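Local coordinates for glycoside Hydrolase (PDB 5TA0), which probably hydrolyses agarose as a glycoside hydrolase of a human gut bacterium, with a bound agarose-derived oligosaccharide occupying its sugar-binding cleft, at residues N50-I55 against Y366-A371; S349-L354 against I411-L416; I280-F285 against L321-Y326; L69-I74 against H128-Y133. All blocks are in the same frame, centred on the assembly; numbering follows the deposited sequence. Where two conformers were deposited one is given.

Three of the four contacts lie close together around the eight-stranded parallel barrel. In interaction 1 its first and last strands meet, and in interaction 3 strands six and seven do; the two contacts' centres are about 11 Å apart, and Met368 N bonds Ile323 O at 2.8 Å. His52 and Phe370 of interaction 1, with Phe285 and Gln325 of interaction 3, line the sugar pocket. Interaction 2 lies outside the barrel wall, tied to interaction 1 through Asn50 O and Tyr414 OH (2.7 Å) and to interaction 3 through Ser349 OG and Asp284 OD2 (2.6 Å). Interaction 4 is peripheral, but Ile55 O of interaction 1 meets its Arg70 NE at 2.8 Å.

Interaction 1: N50-I55 against Y366-A371; sequences NFHATI and YAMPFA. With AAL (3,6-anhydro-alpha-L-galactopyranose), chain C.
His52 and Phe370 meet in a T-shaped (edge-to-face) pair where the first and last strands of an eight-stranded parallel barrel, of the (beta/alpha)8 type, come together. The phenyl edge points at the imidazole face, with planes 87° apart and centroids 5.3 Å from each other. Both aromatic residues belong to the sugar pocket. A histidine suits this place because its ring can offer a face to a neighbouring edge while NE2 still reaches Arg83 in its own polar contact. On the ligand side, His52 CE1 approaches C6 of the anhydrogalactose at 3.4 Å, and the far end of Phe370, CZ, lies near its ring oxygen.

Deeper in the seam the joint is made by Asn50. Its CG sits between backbone N and carbonyl carbon (chi1 58°), which turns the amide onto the opposing strand. ND2 donates to Ala367 O at 3.1 Å; the acceptor lies almost in the amide plane, whereas the nitrogen stands above the carbonyl plane of Ala367. A second bond from ND2 goes to Pro46 O, so two carbonyls grip the amide of this buried side chain. Its OD1 faces aliphatic hydrogens, resting 3.2 Å from Pro369 CD.

Met368 crosses the asparagine at about a right angle. With CG anti to the backbone N (chi1 -173°), its unbranched chain carries the sulfur to His52 CA, where it meets the imidazole obliquely. Past Pro369 the chains are joined by a backbone bond, His52 N to Ala371 O, 2.9 Å long, and the same carbonyl oxygen lies 3.5 Å from Phe51 CB.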
# COMPACT_ATOMS: atom_id res chain seq x y z
N ASN A 50 5.12 8.98 -3.83
CA ASN A 50 6.04 8.37 -4.74
C ASN A 50 5.27 7.79 -5.93
O ASN A 50 4.03 7.84 -5.95
CB ASN A 50 6.89 7.32 -4.01
CG ASN A 50 6.03 6.26 -3.39
OD1 ASN A 50 5.19 5.66 -4.09
ND2 ASN A 50 6.16 6.02 -2.09
N PHE A 51 5.99 7.25 -6.92
CA PHE A 51 5.36 6.55 -8.04
C PHE A 51 6.30 5.53 -8.64
O PHE A 51 7.49 5.45 -8.26
CB PHE A 51 4.76 7.52 -9.09
CG PHE A 51 5.75 8.25 -9.98
CD1 PHE A 51 5.66 8.15 -11.37
CD2 PHE A 51 6.70 9.11 -9.45
CE1 PHE A 51 6.50 8.89 -12.20
CE2 PHE A 51 7.55 9.83 -10.29
CZ PHE A 51 7.46 9.72 -11.65
N HIS A 52 5.74 4.72 -9.54
CA HIS A 52 6.41 3.51 -10.04
C HIS A 52 7.26 3.88 -11.25
O HIS A 52 6.89 3.61 -12.39
CB HIS A 52 5.34 2.46 -10.39
CG HIS A 52 5.87 1.08 -10.64
ND1 HIS A 52 6.79 0.79 -11.63
CD2 HIS A 52 5.63 -0.08 -10.01
CE1 HIS A 52 7.06 -0.50 -11.61
NE2 HIS A 52 6.35 -1.05 -10.65
N ALA A 53 8.41 4.49 -10.99
CA ALA A 53 9.30 5.04 -12.01
C ALA A 53 10.73 4.98 -11.49
O ALA A 53 10.98 4.55 -10.38
CB ALA A 53 8.90 6.47 -12.35
N THR A 54 11.65 5.38 -12.34
CA THR A 54 13.04 5.56 -11.93
C THR A 54 13.50 6.91 -12.45
O THR A 54 12.91 7.48 -13.39
CB THR A 54 13.97 4.48 -12.52
OG1 THR A 54 13.83 4.48 -13.94
CG2 THR A 54 13.64 3.11 -11.96
N ILE A 55 14.56 7.43 -11.85
CA ILE A 55 15.14 8.71 -12.30
C ILE A 55 15.80 8.66 -13.67
O ILE A 55 15.94 9.71 -14.31
CB ILE A 55 16.12 9.31 -11.25
CG1 ILE A 55 17.38 8.45 -11.10
CG2 ILE A 55 15.41 9.51 -9.93
CD1 ILE A 55 18.40 9.05 -10.16
N TYR A 366 6.90 0.75 2.84
CA TYR A 366 6.82 1.41 1.52
C TYR A 366 5.43 1.16 0.96
O TYR A 366 4.95 0.02 1.05
CB TYR A 366 7.84 0.76 0.56
CG TYR A 366 8.65 1.67 -0.35
CD1 TYR A 366 9.96 1.37 -0.63
CD2 TYR A 366 8.10 2.79 -0.94
CE1 TYR A 366 10.71 2.14 -1.48
CE2 TYR A 366 8.84 3.60 -1.78
CZ TYR A 366 10.14 3.27 -2.08
OH TYR A 366 10.84 4.08 -2.95
N ALA A 367 4.79 2.17 0.41
CA ALA A 367 3.51 1.98 -0.27
C ALA A 367 3.59 2.81 -1.54
O ALA A 367 3.87 4.03 -1.46
CB ALA A 367 2.35 2.42 0.61
N MET A 368 3.38 2.19 -2.71
CA MET A 368 3.63 2.85 -3.99
C MET A 368 2.40 2.82 -4.87
O MET A 368 2.02 1.75 -5.38
CB MET A 368 4.81 2.19 -4.69
CG MET A 368 5.31 2.86 -5.96
SD MET A 368 6.95 2.28 -6.44
CE MET A 368 7.94 3.10 -5.19
N PRO A 369 1.77 3.99 -5.09
CA PRO A 369 0.65 4.00 -6.04
C PRO A 369 1.10 3.50 -7.40
O PRO A 369 2.21 3.84 -7.87
CB PRO A 369 0.28 5.47 -6.11
CG PRO A 369 0.84 6.11 -4.91
CD PRO A 369 2.05 5.33 -4.53
N PHE A 370 0.28 2.69 -8.06
CA PHE A 370 0.63 2.19 -9.38
C PHE A 370 0.31 3.23 -10.44
O PHE A 370 -0.77 3.30 -11.00
CB PHE A 370 0.04 0.83 -9.72
CG PHE A 370 0.63 0.27 -10.97
CD1 PHE A 370 2.01 0.07 -11.06
CD2 PHE A 370 -0.15 0.04 -12.09
CE1 PHE A 370 2.58 -0.42 -12.22
CE2 PHE A 370 0.42 -0.47 -13.25
CZ PHE A 370 1.79 -0.68 -13.32
N ALA A 371 1.31 4.06 -10.67
CA ALA A 371 1.31 5.07 -11.71
C ALA A 371 2.72 5.07 -12.27
O ALA A 371 3.68 5.26 -11.49
CB ALA A 371 0.97 6.42 -11.13
C1 AAL C . 3.64 -4.68 -13.74
C2 AAL C . 4.92 -5.53 -13.57
C3 AAL C . 6.17 -4.77 -14.01
C4 AAL C . 5.96 -4.21 -15.40
C5 AAL C . 4.97 -3.13 -15.09
C6 AAL C . 5.56 -2.52 -13.85
O2 AAL C . 4.85 -6.72 -14.36
O3 AAL C . 6.27 -3.59 -13.21
O4 AAL C . 7.19 -3.62 -15.85
O5 AAL C . 3.70 -3.68 -14.76

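Interaction 2: S349-L354 against I411-L416. With EDO (1,2-ethanediol), chain O.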
# COMPACT_ATOMS: atom_id res chain seq x y z
N SER A 349 -9.22 5.84 -5.25
CA SER A 349 -8.69 4.67 -4.56
C SER A 349 -7.34 4.97 -3.92
O SER A 349 -7.09 4.55 -2.79
CB SER A 349 -8.59 3.48 -5.51
OG SER A 349 -9.89 2.95 -5.77
N THR A 350 -6.50 5.70 -4.64
CA THR A 350 -5.19 6.05 -4.12
C THR A 350 -5.28 6.83 -2.82
O THR A 350 -4.61 6.48 -1.83
CB THR A 350 -4.36 6.85 -5.13
OG1 THR A 350 -4.24 6.11 -6.33
CG2 THR A 350 -2.96 7.07 -4.57
N ASN A 351 -6.10 7.87 -2.80
CA ASN A 351 -6.17 8.71 -1.62
C ASN A 351 -6.68 7.95 -0.40
O ASN A 351 -6.14 8.08 0.70
CB ASN A 351 -7.06 9.94 -1.88
CG ASN A 351 -6.35 11.03 -2.63
OD1 ASN A 351 -5.18 11.28 -2.43
ND2 ASN A 351 -7.05 11.66 -3.54
N SER A 352 -7.73 7.14 -0.56
CA SER A 352 -8.27 6.38 0.55
C SER A 352 -7.28 5.35 1.07
O SER A 352 -7.05 5.25 2.28
CB SER A 352 -9.61 5.71 0.23
OG SER A 352 -10.61 6.67 -0.04
N MET A 353 -6.68 4.56 0.16
CA MET A 353 -5.72 3.57 0.61
C MET A 353 -4.52 4.20 1.32
O MET A 353 -4.07 3.69 2.36
CB MET A 353 -5.26 2.74 -0.58
CG MET A 353 -6.36 1.83 -1.12
SD MET A 353 -5.67 0.60 -2.25
CE MET A 353 -7.16 -0.29 -2.65
N LEU A 354 -4.03 5.31 0.77
CA LEU A 354 -2.93 6.04 1.39
C LEU A 354 -3.25 6.40 2.83
O LEU A 354 -2.44 6.18 3.71
CB LEU A 354 -2.58 7.29 0.61
CG LEU A 354 -1.58 8.24 1.29
CD1 LEU A 354 -0.28 7.54 1.67
CD2 LEU A 354 -1.27 9.40 0.37
N ILE A 411 -1.55 13.71 -12.05
CA ILE A 411 -0.75 14.76 -11.41
C ILE A 411 -1.50 15.43 -10.27
O ILE A 411 -0.89 15.97 -9.33
CB ILE A 411 -0.24 15.81 -12.44
CG1 ILE A 411 0.89 16.67 -11.87
CG2 ILE A 411 -1.36 16.73 -12.95
CD1 ILE A 411 2.12 15.93 -11.40
N LYS A 412 -2.83 15.41 -10.32
CA LYS A 412 -3.64 16.05 -9.28
C LYS A 412 -3.40 15.43 -7.91
O LYS A 412 -3.54 16.12 -6.90
CB LYS A 412 -5.13 16.04 -9.62
CG LYS A 412 -5.48 17.04 -10.71
CD LYS A 412 -6.93 16.94 -11.13
CE LYS A 412 -7.42 18.19 -11.84
NZ LYS A 412 -6.69 18.53 -13.07
N PHE A 413 -3.02 14.15 -7.85
CA PHE A 413 -2.64 13.55 -6.56
C PHE A 413 -1.44 14.27 -5.94
O PHE A 413 -1.44 14.61 -4.77
CB PHE A 413 -2.32 12.06 -6.74
CG PHE A 413 -1.77 11.40 -5.51
CD1 PHE A 413 -2.60 10.93 -4.50
CD2 PHE A 413 -0.41 11.25 -5.35
CE1 PHE A 413 -2.08 10.36 -3.37
CE2 PHE A 413 0.13 10.65 -4.21
CZ PHE A 413 -0.71 10.21 -3.23
N TYR A 414 -0.42 14.52 -6.76
CA TYR A 414 0.81 15.14 -6.26
C TYR A 414 0.62 16.63 -5.99
O TYR A 414 1.26 17.18 -5.10
CB TYR A 414 2.00 14.83 -7.21
CG TYR A 414 2.14 13.33 -7.34
CD1 TYR A 414 1.54 12.62 -8.37
CD2 TYR A 414 2.80 12.60 -6.36
CE1 TYR A 414 1.62 11.24 -8.44
CE2 TYR A 414 2.90 11.22 -6.40
CZ TYR A 414 2.30 10.53 -7.45
OH TYR A 414 2.31 9.15 -7.51
N GLN A 415 -0.30 17.27 -6.72
CA GLN A 415 -0.69 18.64 -6.43
C GLN A 415 -1.44 18.71 -5.10
O GLN A 415 -1.19 19.60 -4.27
CB GLN A 415 -1.53 19.21 -7.59
CG GLN A 415 -0.70 19.41 -8.83
CD GLN A 415 -1.49 19.64 -10.10
OE1 GLN A 415 -2.63 19.21 -10.25
NE2 GLN A 415 -0.84 20.29 -11.05
N LEU A 416 -2.32 17.76 -4.86
CA LEU A 416 -3.09 17.73 -3.62
C LEU A 416 -2.19 17.57 -2.40
O LEU A 416 -2.40 18.24 -1.39
CB LEU A 416 -4.11 16.60 -3.67
CG LEU A 416 -4.97 16.32 -2.45
CD1 LEU A 416 -5.90 17.48 -2.16
CD2 LEU A 416 -5.76 15.04 -2.65
C1 EDO O . -1.02 8.59 -8.57
O1 EDO O . -0.64 8.62 -7.23
C2 EDO O . -2.53 8.54 -8.51
O2 EDO O . -2.85 7.16 -8.53
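Phe413 carries its CG anti to the backbone N (chi1 174°), which sends the ring across to the helix of residues 349-354. There Thr350 puts CG2 anti to its own N and turns that methyl toward the ring, 3.6 Å from CE1. The Leu354 methyl CD2 comes to the rim instead, near the ring plane and 3.7 Å from CZ. Asn351 slides past the phenyl in the opposite sense, amide and ring planes 27° apart, and its OD1 meets the edge at CD1 (3.3 Å). This oxygen also accepts a hydrogen bond from Trp417 NE1, which satisfies a buried polar atom in apolar company.

The two helices run at 42° to each other, with axes 11.3 Å apart. Helix 340-358 lies against the barrel strands, and both helices also reach the nine-stranded beta sheet, where Asn351 of one and Leu416 of the other touch Leu478 and Thr508. Leu416 suits that apolar junction, and its CD2 reaches Asn351 ND2.

A 1,2-ethanediol, probably from the crystallisation liquor, links the two helices: O2 donates to Thr350 OG1 at 2.8 Å and O1 to Tyr414 OH at 3.0 Å, while O1 also lies over a face of Phe413.

Interaction 3: I280-F285 against L321-Y326; sequences IHLYDF and LMISQY. With GAL (beta-D-galactopyranose), chain B.
Two neighbouring parallel strands of the barrel wall meet here, and the side chains of His281 and Gln325 stack beside the sugar site. The methylene CB of Gln325 lies over the centre of the imidazole in a CH-pi contact, 3.6 Å from the centroid. A flat, aromatic histidine suits this position, since one face takes an aliphatic neighbour while the nitrogens at its rim make polar bonds. With CG beside the backbone N (chi1 -65°), the ring turns back toward the start of its strand and over the neighbouring one, where NE2 donates to Ser324 OG at 2.8 Å, with the oxygen in the ring plane. ND1 bonds Glu203, and Ser324 OG in turn bonds Glu199; the small hydroxyl thus links the ring to a second carboxylate.

The strands are the two ends of a beta-alpha-beta unit that passes through helix 298-315; the short segments run at 54° to each other, and the chain of 321-326 turns a corner at Gln325. Backbone bonds join them, Ile280 N to Met322 O and Leu282 N to Gln325 O, each 3.1 Å; the second lies in the carbonyl plane, and Ser324 N to Ile280 O is weak.

Gln325, probably the engineered glutamine of this variant, lies beside the bound galactose, consistent with the place of a catalytic glutamate on the seventh strand in related (beta/alpha)8 hydrolases. On the face bearing Ile280, Leu282, Ile323 and Tyr326, Leu282 and Tyr326 reach helix 340-358, while Leu282 CD1 touches Ile323 CG2 at 4.0 Å. Tyr326 CA approaches Leu282 O at 3.2 Å.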
# COMPACT_ATOMS: atom_id res chain seq x y z
N ILE A 280 2.56 -7.10 -0.83
CA ILE A 280 1.29 -7.38 -1.48
C ILE A 280 0.93 -6.25 -2.42
O ILE A 280 1.49 -5.15 -2.33
CB ILE A 280 0.15 -7.61 -0.48
CG1 ILE A 280 -0.12 -6.36 0.39
CG2 ILE A 280 0.43 -8.83 0.40
CD1 ILE A 280 -1.26 -6.52 1.38
N HIS A 281 -0.01 -6.51 -3.31
CA HIS A 281 -0.68 -5.50 -4.12
C HIS A 281 -2.12 -5.38 -3.70
O HIS A 281 -2.74 -6.35 -3.34
CB HIS A 281 -0.57 -5.88 -5.59
CG HIS A 281 0.85 -5.86 -6.08
ND1 HIS A 281 1.23 -6.35 -7.31
CD2 HIS A 281 1.98 -5.39 -5.50
CE1 HIS A 281 2.53 -6.18 -7.47
NE2 HIS A 281 3.00 -5.58 -6.39
N LEU A 282 -2.65 -4.15 -3.72
CA LEU A 282 -4.04 -3.89 -3.26
C LEU A 282 -4.77 -3.04 -4.28
O LEU A 282 -4.50 -1.83 -4.41
CB LEU A 282 -4.03 -3.21 -1.89
CG LEU A 282 -3.58 -4.10 -0.74
CD1 LEU A 282 -3.34 -3.25 0.49
CD2 LEU A 282 -4.58 -5.21 -0.45
N TYR A 283 -5.73 -3.65 -4.96
CA TYR A 283 -6.52 -2.94 -5.95
C TYR A 283 -8.01 -3.00 -5.66
O TYR A 283 -8.59 -4.08 -5.46
CB TYR A 283 -6.25 -3.52 -7.32
CG TYR A 283 -4.93 -3.12 -7.92
CD1 TYR A 283 -4.73 -1.85 -8.40
CD2 TYR A 283 -3.92 -4.03 -8.07
CE1 TYR A 283 -3.54 -1.50 -9.00
CE2 TYR A 283 -2.74 -3.69 -8.68
CZ TYR A 283 -2.54 -2.42 -9.14
OH TYR A 283 -1.36 -2.10 -9.79
N ASP A 284 -8.62 -1.83 -5.67
CA ASP A 284 -10.08 -1.71 -5.70
C ASP A 284 -10.56 -2.09 -7.10
O ASP A 284 -9.86 -1.88 -8.09
CB ASP A 284 -10.49 -0.25 -5.47
CG ASP A 284 -10.43 0.19 -4.00
OD1 ASP A 284 -10.54 -0.66 -3.09
OD2 ASP A 284 -10.33 1.41 -3.78
N PHE A 285 -11.77 -2.63 -7.14
CA PHE A 285 -12.46 -2.91 -8.41
C PHE A 285 -13.71 -2.02 -8.53
O PHE A 285 -14.83 -2.46 -8.23
CB PHE A 285 -12.88 -4.39 -8.55
CG PHE A 285 -11.77 -5.40 -8.73
CD1 PHE A 285 -10.44 -5.07 -8.93
CD2 PHE A 285 -12.11 -6.74 -8.75
CE1 PHE A 285 -9.49 -6.07 -9.13
CE2 PHE A 285 -11.17 -7.74 -8.93
CZ PHE A 285 -9.86 -7.40 -9.14
N LEU A 321 5.61 -4.35 6.17
CA LEU A 321 4.75 -4.61 5.01
C LEU A 321 5.00 -3.57 3.92
O LEU A 321 4.98 -2.35 4.19
CB LEU A 321 3.28 -4.58 5.42
CG LEU A 321 2.24 -4.87 4.32
CD1 LEU A 321 2.35 -6.31 3.83
CD2 LEU A 321 0.83 -4.59 4.81
N MET A 322 5.21 -4.05 2.70
CA MET A 322 5.30 -3.24 1.52
C MET A 322 4.05 -3.43 0.68
O MET A 322 3.56 -4.55 0.54
CB MET A 322 6.51 -3.70 0.71
CG MET A 322 6.59 -3.12 -0.70
SD MET A 322 8.05 -3.65 -1.62
CE MET A 322 9.32 -2.77 -0.70
N ILE A 323 3.55 -2.34 0.12
CA ILE A 323 2.47 -2.40 -0.88
C ILE A 323 3.05 -1.82 -2.16
O ILE A 323 3.03 -0.62 -2.39
CB ILE A 323 1.17 -1.71 -0.40
CG1 ILE A 323 0.74 -2.21 1.00
CG2 ILE A 323 0.04 -2.01 -1.36
CD1 ILE A 323 1.22 -1.34 2.12
N SER A 324 3.61 -2.69 -3.02
CA SER A 324 4.42 -2.18 -4.11
C SER A 324 3.62 -1.74 -5.34
O SER A 324 4.19 -1.13 -6.24
CB SER A 324 5.50 -3.16 -4.52
OG SER A 324 4.99 -4.43 -4.81
N GLN A 325 2.33 -2.07 -5.36
CA GLN A 325 1.35 -1.53 -6.34
C GLN A 325 0.01 -1.41 -5.65
O GLN A 325 -0.45 -2.39 -5.06
CB GLN A 325 1.15 -2.46 -7.54
CG GLN A 325 2.36 -2.63 -8.46
CD GLN A 325 2.11 -3.63 -9.58
OE1 GLN A 325 0.94 -3.88 -10.00
NE2 GLN A 325 3.18 -4.18 -10.10
N TYR A 326 -0.62 -0.25 -5.75
CA TYR A 326 -2.00 -0.11 -5.26
C TYR A 326 -2.72 0.98 -6.02
O TYR A 326 -2.09 1.85 -6.61
CB TYR A 326 -2.04 0.17 -3.77
CG TYR A 326 -1.65 1.55 -3.28
CD1 TYR A 326 -2.62 2.53 -3.07
CD2 TYR A 326 -0.33 1.86 -2.93
CE1 TYR A 326 -2.30 3.78 -2.57
CE2 TYR A 326 0.01 3.13 -2.45
CZ TYR A 326 -0.98 4.06 -2.23
OH TYR A 326 -0.72 5.31 -1.69
C1 GAL B . -1.06 -6.05 -13.64
C2 GAL B . 0.43 -6.17 -13.36
C3 GAL B . 1.26 -4.98 -13.82
C4 GAL B . 0.73 -4.34 -15.10
C5 GAL B . -0.76 -4.17 -15.09
C6 GAL B . -1.36 -3.57 -16.38
O2 GAL B . 0.64 -6.31 -11.96
O3 GAL B . 2.55 -5.56 -14.05
O4 GAL B . 1.11 -5.19 -16.20
O5 GAL B . -1.30 -5.48 -14.93
O6 GAL B . -0.90 -2.23 -16.64

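Interaction 4: L69-I74 against H128-Y133; sequences LRDDLI and HPYEKY. With EDO (1,2-ethanediol), chain D.
Tyr130 and Tyr133, three residues apart on a 3-10 segment that leads into barrel strand 134-140, present their rings to Arg70 and Ile74 of helix 69-76, which follows the first barrel strand. The three-residue spacing puts both rings on one side of the turn.

Pro129 carries a carbonyl oxygen that accepts a bond from O2 of a bound 1,2-ethanediol, probably from the crystallisation liquor, at 3.0 Å.

Tyr130 follows, its ring sandwiched between that diol on one face and the aliphatic part of Arg70 on the other. Arg70 is extended from CG to NE and crosses the ring obliquely; its CD makes a CH-pi contact 4.0 Å from the centroid, and its CB lies 3.6 Å from CZ. A long arginine suits the place, because its methylenes cover the ring while NE bonds Ile55 O and NH1 makes a salt bridge with Asp61. The phenol oxygen is tied to the helix through a water, 2.7 Å from Tyr130 OH and 2.6 Å from Asp71 OD1, to which it donates. Asp71 also pairs with Arg75 through OD2, and the same water reaches O1 of the diol.

Lys132 brushes the diol with CE. Tyr133 ends the segment. Ile74 has two conformers; in one of them its methyl CG2, anti to the backbone N, sits over the face of Tyr133, 3.4 Å from the centroid, and meets Tyr130 at its edge, 3.9 Å from CD1. The two tyrosines are themselves held together by the 3-10 bond from Tyr133 N to Tyr130 O, 2.9 Å long.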
# COMPACT_ATOMS: atom_id res chain seq x y z
N LEU A 69 11.39 17.96 -17.23
CA LEU A 69 10.28 17.32 -16.56
C LEU A 69 10.66 16.78 -15.17
O LEU A 69 9.84 16.81 -14.25
CB LEU A 69 9.69 16.22 -17.43
CG LEU A 69 8.42 15.57 -16.89
CD1 LEU A 69 7.25 16.55 -16.81
CD2 LEU A 69 8.06 14.39 -17.77
N ARG A 70 11.89 16.30 -15.00
CA ARG A 70 12.35 15.92 -13.64
C ARG A 70 12.24 17.09 -12.66
O ARG A 70 11.83 16.91 -11.51
CB ARG A 70 13.78 15.42 -13.63
CG ARG A 70 14.00 14.09 -14.29
CD ARG A 70 15.45 13.64 -14.13
NE ARG A 70 15.73 12.47 -14.96
CZ ARG A 70 15.97 12.48 -16.26
NH1 ARG A 70 16.00 13.63 -16.93
NH2 ARG A 70 16.18 11.34 -16.92
N ASP A 71 12.65 18.29 -13.08
CA ASP A 71 12.58 19.43 -12.18
C ASP A 71 11.15 19.76 -11.78
O ASP A 71 10.88 20.18 -10.65
CB ASP A 71 13.24 20.66 -12.81
CG ASP A 71 13.29 21.83 -11.85
OD1 ASP A 71 13.97 21.71 -10.82
OD2 ASP A 71 12.58 22.82 -12.08
N ASP A 72 10.23 19.58 -12.71
CA ASP A 72 8.83 19.88 -12.43
C ASP A 72 8.19 18.80 -11.54
O ASP A 72 7.65 19.09 -10.47
CB ASP A 72 8.04 20.07 -13.73
CG ASP A 72 6.73 20.80 -13.50
OD1 ASP A 72 5.66 20.15 -13.45
OD2 ASP A 72 6.75 22.05 -13.34
N LEU A 73 8.31 17.55 -11.93
CA LEU A 73 7.61 16.50 -11.22
C LEU A 73 8.32 16.08 -9.94
O LEU A 73 7.70 16.02 -8.87
CB LEU A 73 7.39 15.30 -12.13
CG LEU A 73 6.58 14.13 -11.58
CD1 LEU A 73 5.31 14.53 -10.84
CD2 LEU A 73 6.28 13.15 -12.72
N ILE A 74 9.60 15.76 -10.04
CA ILE A 74 10.33 15.29 -8.85
C ILE A 74 10.65 16.46 -7.91
O ILE A 74 10.28 16.43 -6.73
CB ILE A 74 11.60 14.50 -9.23
CG1 ILE A 74 11.24 13.19 -9.94
CG2 ILE A 74 12.44 14.21 -7.99
CD1 ILE A 74 12.44 12.48 -10.56
N HIS A 128 22.24 12.01 -11.92
CA HIS A 128 22.87 11.73 -10.64
C HIS A 128 22.39 12.62 -9.48
O HIS A 128 22.21 12.14 -8.37
CB HIS A 128 24.39 11.75 -10.75
CG HIS A 128 24.93 10.73 -11.71
ND1 HIS A 128 26.22 10.77 -12.19
CD2 HIS A 128 24.34 9.67 -12.31
CE1 HIS A 128 26.40 9.77 -13.04
NE2 HIS A 128 25.28 9.09 -13.13
N PRO A 129 22.13 13.93 -9.75
CA PRO A 129 21.61 14.79 -8.67
C PRO A 129 20.23 14.40 -8.14
O PRO A 129 19.85 14.90 -7.08
CB PRO A 129 21.59 16.18 -9.32
CG PRO A 129 22.65 16.12 -10.36
CD PRO A 129 22.49 14.74 -10.94
N TYR A 130 19.51 13.54 -8.85
CA TYR A 130 18.20 13.08 -8.40
C TYR A 130 18.25 11.79 -7.59
O TYR A 130 17.20 11.31 -7.16
CB TYR A 130 17.26 12.93 -9.59
CG TYR A 130 16.91 14.26 -10.21
CD1 TYR A 130 15.83 14.98 -9.75
CD2 TYR A 130 17.64 14.78 -11.28
CE1 TYR A 130 15.48 16.20 -10.31
CE2 TYR A 130 17.31 16.01 -11.84
CZ TYR A 130 16.23 16.70 -11.35
OH TYR A 130 15.86 17.93 -11.90
N GLU A 131 19.43 11.24 -7.33
CA GLU A 131 19.53 10.03 -6.51
C GLU A 131 18.95 10.21 -5.13
O GLU A 131 18.41 9.25 -4.55
CB GLU A 131 20.98 9.56 -6.42
CG GLU A 131 21.47 8.93 -7.73
CD GLU A 131 22.96 8.64 -7.78
OE1 GLU A 131 23.41 8.08 -8.80
OE2 GLU A 131 23.67 8.91 -6.78
N LYS A 132 19.01 11.43 -4.59
CA LYS A 132 18.41 11.70 -3.28
C LYS A 132 16.88 11.50 -3.22
O LYS A 132 16.32 11.42 -2.12
CB LYS A 132 18.79 13.10 -2.77
CG LYS A 132 18.24 14.25 -3.58
CD LYS A 132 18.72 15.59 -3.03
CE LYS A 132 18.10 16.71 -3.82
NZ LYS A 132 18.76 18.00 -3.44
N TYR A 133 16.23 11.44 -4.40
CA TYR A 133 14.80 11.15 -4.47
C TYR A 133 14.47 9.66 -4.70
O TYR A 133 13.31 9.30 -4.81
CB TYR A 133 14.15 11.98 -5.58
CG TYR A 133 14.19 13.47 -5.35
CD1 TYR A 133 13.21 14.09 -4.61
CD2 TYR A 133 15.19 14.26 -5.90
CE1 TYR A 133 13.21 15.46 -4.39
CE2 TYR A 133 15.21 15.64 -5.70
CZ TYR A 133 14.22 16.23 -4.94
OH TYR A 133 14.22 17.59 -4.75
C1 EDO D . 16.89 18.53 -7.93
O1 EDO D . 17.12 19.94 -7.92
C2 EDO D . 18.20 17.83 -8.20
O2 EDO D . 18.87 17.70 -6.94
O HOH W 1 15.97 20.09 -10.34